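Local coordinates for protein hydrolase (Thermus thermophilus, PDB 1UFO) that has the alpha/beta hydrolase fold and probably catalyses the hydrolysis of a substrate that the fold alone does not reveal, at residues A42-Y47 with L133-S138; A208-E213 with T220-R225. All coordinates share one frame; numbering follows the deposited sequence.

Contact 1 (A42-Y47 with L133-S138); sequences ALLPGY and LAFIGS
Tyr-47 reaches from the loop after helix 37-42 to Leu-133 and Phe-135 on strand 132-135, and Leu-44 follows it against Phe-135. The tyrosine closes a type II turn that begins at Leu-44, with Gly-46 at positive phi and a weak 3.4 Å bond from Tyr-47 N to Leu-44 O. Tyr-47 CB rests 3.6 Å from Leu-44 O. With CG anti to the carbonyl carbon (chi1 -80°), the ring runs out towards the strand. One face carries Leu-44 CB, 3.8 Å above the plane and displaced to the rim, while Pro-45 O sits in the plane at the ring edge. Farther out, Tyr-47 CE1 meets Leu-133 CD1 at 4.1 Å, a methyl set at the edge of the ring. Leu-133 CD1 is also 3.6 Å from Tyr-47 OH. That oxygen lies in the plane of the Phe-135 ring, at its edge, 3.7 Å from Phe-135 CZ. Leu-44 CD2 approaches the phenylalanine obliquely, 4.1 Å from Phe-135 CZ. Backbone bonds tie Leu-133 and Phe-135 to Gly-111 of strand 107-112, which leads into the probable nucleophile elbow of this hydrolase fold. Leu-228 and Leu-231 of helix 221-236 also pack on Tyr-47. Across the contact the buried phenol oxygen meets a methyl and a ring edge, neither able to bond to it, so its polar mate is Ala-224 O of helix 221-236. That bond fixes the ring's reach, while between the two segments the contact is van der Waals packing with no polar bond.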
# COMPACT_ATOMS: atom_id res chain seq x y z
N ALA A 42 8.32 18.48 3.13
CA ALA A 42 7.96 18.76 1.75
C ALA A 42 7.62 17.48 0.97
O ALA A 42 6.94 17.58 -0.03
CB ALA A 42 9.14 19.47 1.04
N LEU A 43 8.10 16.34 1.48
CA LEU A 43 7.82 15.05 0.79
C LEU A 43 6.49 14.45 1.30
O LEU A 43 6.17 13.29 0.89
CB LEU A 43 9.02 14.09 1.10
CG LEU A 43 10.36 14.50 0.43
CD1 LEU A 43 11.50 13.75 1.10
CD2 LEU A 43 10.29 14.32 -1.07
N LEU A 44 5.74 15.14 2.15
CA LEU A 44 4.45 14.64 2.63
C LEU A 44 3.32 15.57 2.13
O LEU A 44 2.55 16.10 2.90
CB LEU A 44 4.42 14.53 4.15
CG LEU A 44 5.54 13.63 4.71
CD1 LEU A 44 5.63 13.68 6.21
CD2 LEU A 44 5.37 12.17 4.30
N PRO A 45 3.23 15.74 0.82
CA PRO A 45 2.16 16.61 0.30
C PRO A 45 0.76 16.08 0.66
O PRO A 45 0.52 14.87 0.69
CB PRO A 45 2.44 16.59 -1.22
CG PRO A 45 2.90 15.18 -1.46
CD PRO A 45 3.90 15.00 -0.28
N GLY A 46 -0.16 17.02 0.92
CA GLY A 46 -1.52 16.69 1.25
C GLY A 46 -1.86 16.25 2.68
O GLY A 46 -3.03 16.14 3.03
N TYR A 47 -0.84 16.01 3.48
CA TYR A 47 -1.07 15.50 4.81
C TYR A 47 -1.67 16.61 5.71
O TYR A 47 -2.67 16.34 6.35
CB TYR A 47 0.24 14.99 5.42
CG TYR A 47 0.69 13.61 4.99
CD1 TYR A 47 0.99 12.69 5.96
CD2 TYR A 47 0.86 13.28 3.66
CE1 TYR A 47 1.47 11.36 5.62
CE2 TYR A 47 1.36 12.00 3.28
CZ TYR A 47 1.65 11.08 4.30
OH TYR A 47 2.13 9.84 3.97
N LEU A 133 4.87 5.19 9.89
CA LEU A 133 5.20 5.00 8.46
C LEU A 133 6.72 4.96 8.39
O LEU A 133 7.42 5.86 8.85
CB LEU A 133 4.72 6.20 7.59
CG LEU A 133 3.22 6.49 7.73
CD1 LEU A 133 2.92 7.70 6.81
CD2 LEU A 133 2.37 5.31 7.21
N ALA A 134 7.27 3.88 7.81
CA ALA A 134 8.71 3.73 7.66
C ALA A 134 8.96 3.75 6.15
O ALA A 134 8.73 2.76 5.43
CB ALA A 134 9.16 2.36 8.29
N PHE A 135 9.43 4.92 5.67
CA PHE A 135 9.67 5.08 4.26
C PHE A 135 11.14 4.77 3.94
O PHE A 135 12.02 5.16 4.68
CB PHE A 135 9.47 6.53 3.86
CG PHE A 135 8.07 7.01 3.92
CD1 PHE A 135 7.59 7.69 5.06
CD2 PHE A 135 7.21 6.87 2.80
CE1 PHE A 135 6.30 8.23 5.07
CE2 PHE A 135 5.93 7.40 2.81
CZ PHE A 135 5.45 8.10 3.95
N ILE A 136 11.33 4.04 2.84
CA ILE A 136 12.67 3.73 2.29
C ILE A 136 13.73 3.38 3.33
O ILE A 136 14.86 3.85 3.30
CB ILE A 136 13.14 4.91 1.32
CG1 ILE A 136 13.45 6.21 2.10
CG2 ILE A 136 12.02 5.11 0.24
CD1 ILE A 136 13.94 7.32 1.02
N GLY A 137 13.35 2.47 4.21
CA GLY A 137 14.22 2.13 5.32
C GLY A 137 14.13 0.71 5.82
O GLY A 137 13.56 -0.16 5.16
N SER A 138 14.65 0.53 7.03
CA SER A 138 14.78 -0.80 7.60
C SER A 138 14.95 -0.74 9.11
O SER A 138 15.32 0.33 9.66
CB SER A 138 16.03 -1.43 6.96
OG SER A 138 16.41 -2.64 7.61

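Contact 2 (A208-E213 with T220-R225)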
# COMPACT_ATOMS: atom_id res chain seq x y z
N ALA A 208 2.41 -4.00 7.60
CA ALA A 208 2.14 -4.03 6.16
C ALA A 208 3.31 -3.46 5.37
O ALA A 208 4.20 -2.82 5.92
CB ALA A 208 0.83 -3.21 5.82
N ARG A 209 3.30 -3.78 4.07
CA ARG A 209 4.33 -3.22 3.17
C ARG A 209 3.71 -2.69 1.90
O ARG A 209 2.65 -3.16 1.42
CB ARG A 209 5.41 -4.28 2.80
CG ARG A 209 4.94 -5.49 2.04
CD ARG A 209 6.10 -6.61 1.96
NE ARG A 209 5.78 -7.77 2.76
CZ ARG A 209 5.47 -9.00 2.31
NH1 ARG A 209 5.21 -9.97 3.21
NH2 ARG A 209 5.43 -9.30 1.01
N PHE A 210 4.33 -1.66 1.33
CA PHE A 210 3.89 -1.10 0.06
C PHE A 210 5.18 -0.97 -0.73
O PHE A 210 6.15 -0.35 -0.25
CB PHE A 210 3.28 0.31 0.22
CG PHE A 210 3.05 0.98 -1.10
CD1 PHE A 210 1.98 0.57 -1.91
CD2 PHE A 210 3.94 1.98 -1.55
CE1 PHE A 210 1.73 1.14 -3.20
CE2 PHE A 210 3.70 2.54 -2.84
CZ PHE A 210 2.60 2.11 -3.64
N VAL A 211 5.21 -1.61 -1.92
CA VAL A 211 6.39 -1.53 -2.75
C VAL A 211 6.01 -0.97 -4.11
O VAL A 211 5.08 -1.48 -4.78
CB VAL A 211 7.08 -2.92 -2.93
CG1 VAL A 211 8.37 -2.75 -3.81
CG2 VAL A 211 7.50 -3.50 -1.56
N GLU A 212 6.67 0.11 -4.50
CA GLU A 212 6.45 0.76 -5.81
C GLU A 212 7.52 0.16 -6.75
O GLU A 212 8.74 0.32 -6.54
CB GLU A 212 6.62 2.24 -5.63
CG GLU A 212 6.41 3.06 -6.90
CD GLU A 212 6.38 4.54 -6.61
OE1 GLU A 212 6.65 5.31 -7.53
OE2 GLU A 212 6.15 4.90 -5.46
N GLU A 213 7.05 -0.49 -7.82
CA GLU A 213 7.99 -1.17 -8.72
C GLU A 213 8.75 -0.11 -9.52
O GLU A 213 8.12 0.78 -10.13
CB GLU A 213 7.18 -2.05 -9.65
CG GLU A 213 7.99 -3.19 -10.14
CD GLU A 213 8.38 -4.21 -9.06
OE1 GLU A 213 7.77 -4.35 -7.93
OE2 GLU A 213 9.29 -4.99 -9.40
N THR A 220 8.49 8.81 -2.80
CA THR A 220 7.70 9.26 -3.97
C THR A 220 6.32 9.75 -3.60
O THR A 220 5.77 9.40 -2.54
CB THR A 220 7.45 8.11 -4.99
OG1 THR A 220 6.62 7.12 -4.34
CG2 THR A 220 8.74 7.48 -5.38
N PRO A 221 5.70 10.53 -4.46
CA PRO A 221 4.36 11.03 -4.16
C PRO A 221 3.39 9.87 -4.00
O PRO A 221 2.50 9.99 -3.15
CB PRO A 221 3.96 11.86 -5.37
CG PRO A 221 5.37 12.44 -5.86
CD PRO A 221 6.27 11.13 -5.70
N LEU A 222 3.54 8.79 -4.76
CA LEU A 222 2.61 7.65 -4.58
C LEU A 222 2.80 7.01 -3.17
O LEU A 222 1.82 6.68 -2.49
CB LEU A 222 2.82 6.57 -5.65
CG LEU A 222 1.88 5.36 -5.50
CD1 LEU A 222 0.38 5.71 -5.52
CD2 LEU A 222 2.18 4.36 -6.63
N MSE A 223 4.05 6.85 -2.72
CA MSE A 223 4.28 6.36 -1.36
C MSE A 223 3.63 7.31 -0.36
O MSE A 223 3.01 6.86 0.58
CB MSE A 223 5.80 6.31 -1.10
CG MSE A 223 6.55 5.12 -1.73
SE MSE A 223 8.40 5.34 -1.38
CE MSE A 223 9.08 4.32 -2.94
N ALA A 224 3.76 8.61 -0.54
CA ALA A 224 3.15 9.49 0.45
C ALA A 224 1.68 9.32 0.51
O ALA A 224 1.10 9.33 1.58
CB ALA A 224 3.53 10.95 0.10
N ARG A 225 1.02 9.21 -0.66
CA ARG A 225 -0.42 9.06 -0.72
C ARG A 225 -0.88 7.74 -0.04
O ARG A 225 -1.86 7.73 0.72
CB ARG A 225 -0.86 9.13 -2.20
CG ARG A 225 -2.43 9.02 -2.40
CD ARG A 225 -3.06 10.24 -1.76
NE ARG A 225 -4.44 10.66 -2.13
CZ ARG A 225 -4.80 11.45 -3.16
NH1 ARG A 225 -6.08 11.73 -3.27
NH2 ARG A 225 -3.96 11.94 -4.07
O HOH W 1 5.12 7.94 -7.23
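Phe-210 turns its ring edge to helix 221-236, with Leu-222 CD2 in the ring plane 3.8 Å from Phe-210 CZ. Beside it, Phe-210 CE2 meets CG of Met-223, a selenomethionine, at 4.0 Å. Val-211 points away from this helix and packs on helix 188-198, so strand 207-212 lies between two helices. It is the last strand of the alpha/beta hydrolase sheet within the chain, and an antiparallel ladder with the second subunit carries that sheet across the interface. The axes of strand 208-212 and helix 221-225 run nearly antiparallel, at 160°, and come within 9.4 Å. Glu-212, CG anti to its N (chi1 -179°) and extended beyond, brings its carboxylate to the helix start. There Thr-220 OG1 donates to the syn lone pair of Glu-212 OE2 at 2.5 Å. As N-cap, Thr-220 OG1 also accepts from Met-223 N at 3.0 Å, a nearly straight bond. A valine at Thr-220 would probably leave Met-223 N uncapped and Glu-212 OE2 without its hydroxyl mate. Glu-212 OE1 takes a 3.1 Å bond from a water that accepts from Leu-222 N, and this helix end would probably favour the ionised carboxylate.

Both contacts are buried and rest on the same sheet, but contact 1 is nearer the middle of the fold, centred about 8 Å from the chain centre against about 15 Å for contact 2. Contact 1 sets a loop on an inner strand; contact 2 sets the C-terminal helix on the edge strand beside the second subunit. Their chemistry follows: apolar across the first, a carboxylate, a helix cap and a water added in the second. Segment 220-225 touches both segments of contact 1. The bridge is a probable hydrogen bond from Tyr-47 OH to Ala-224 O at 2.6 Å, and Phe-135 CE2 packs 3.7 Å from Met-223 O.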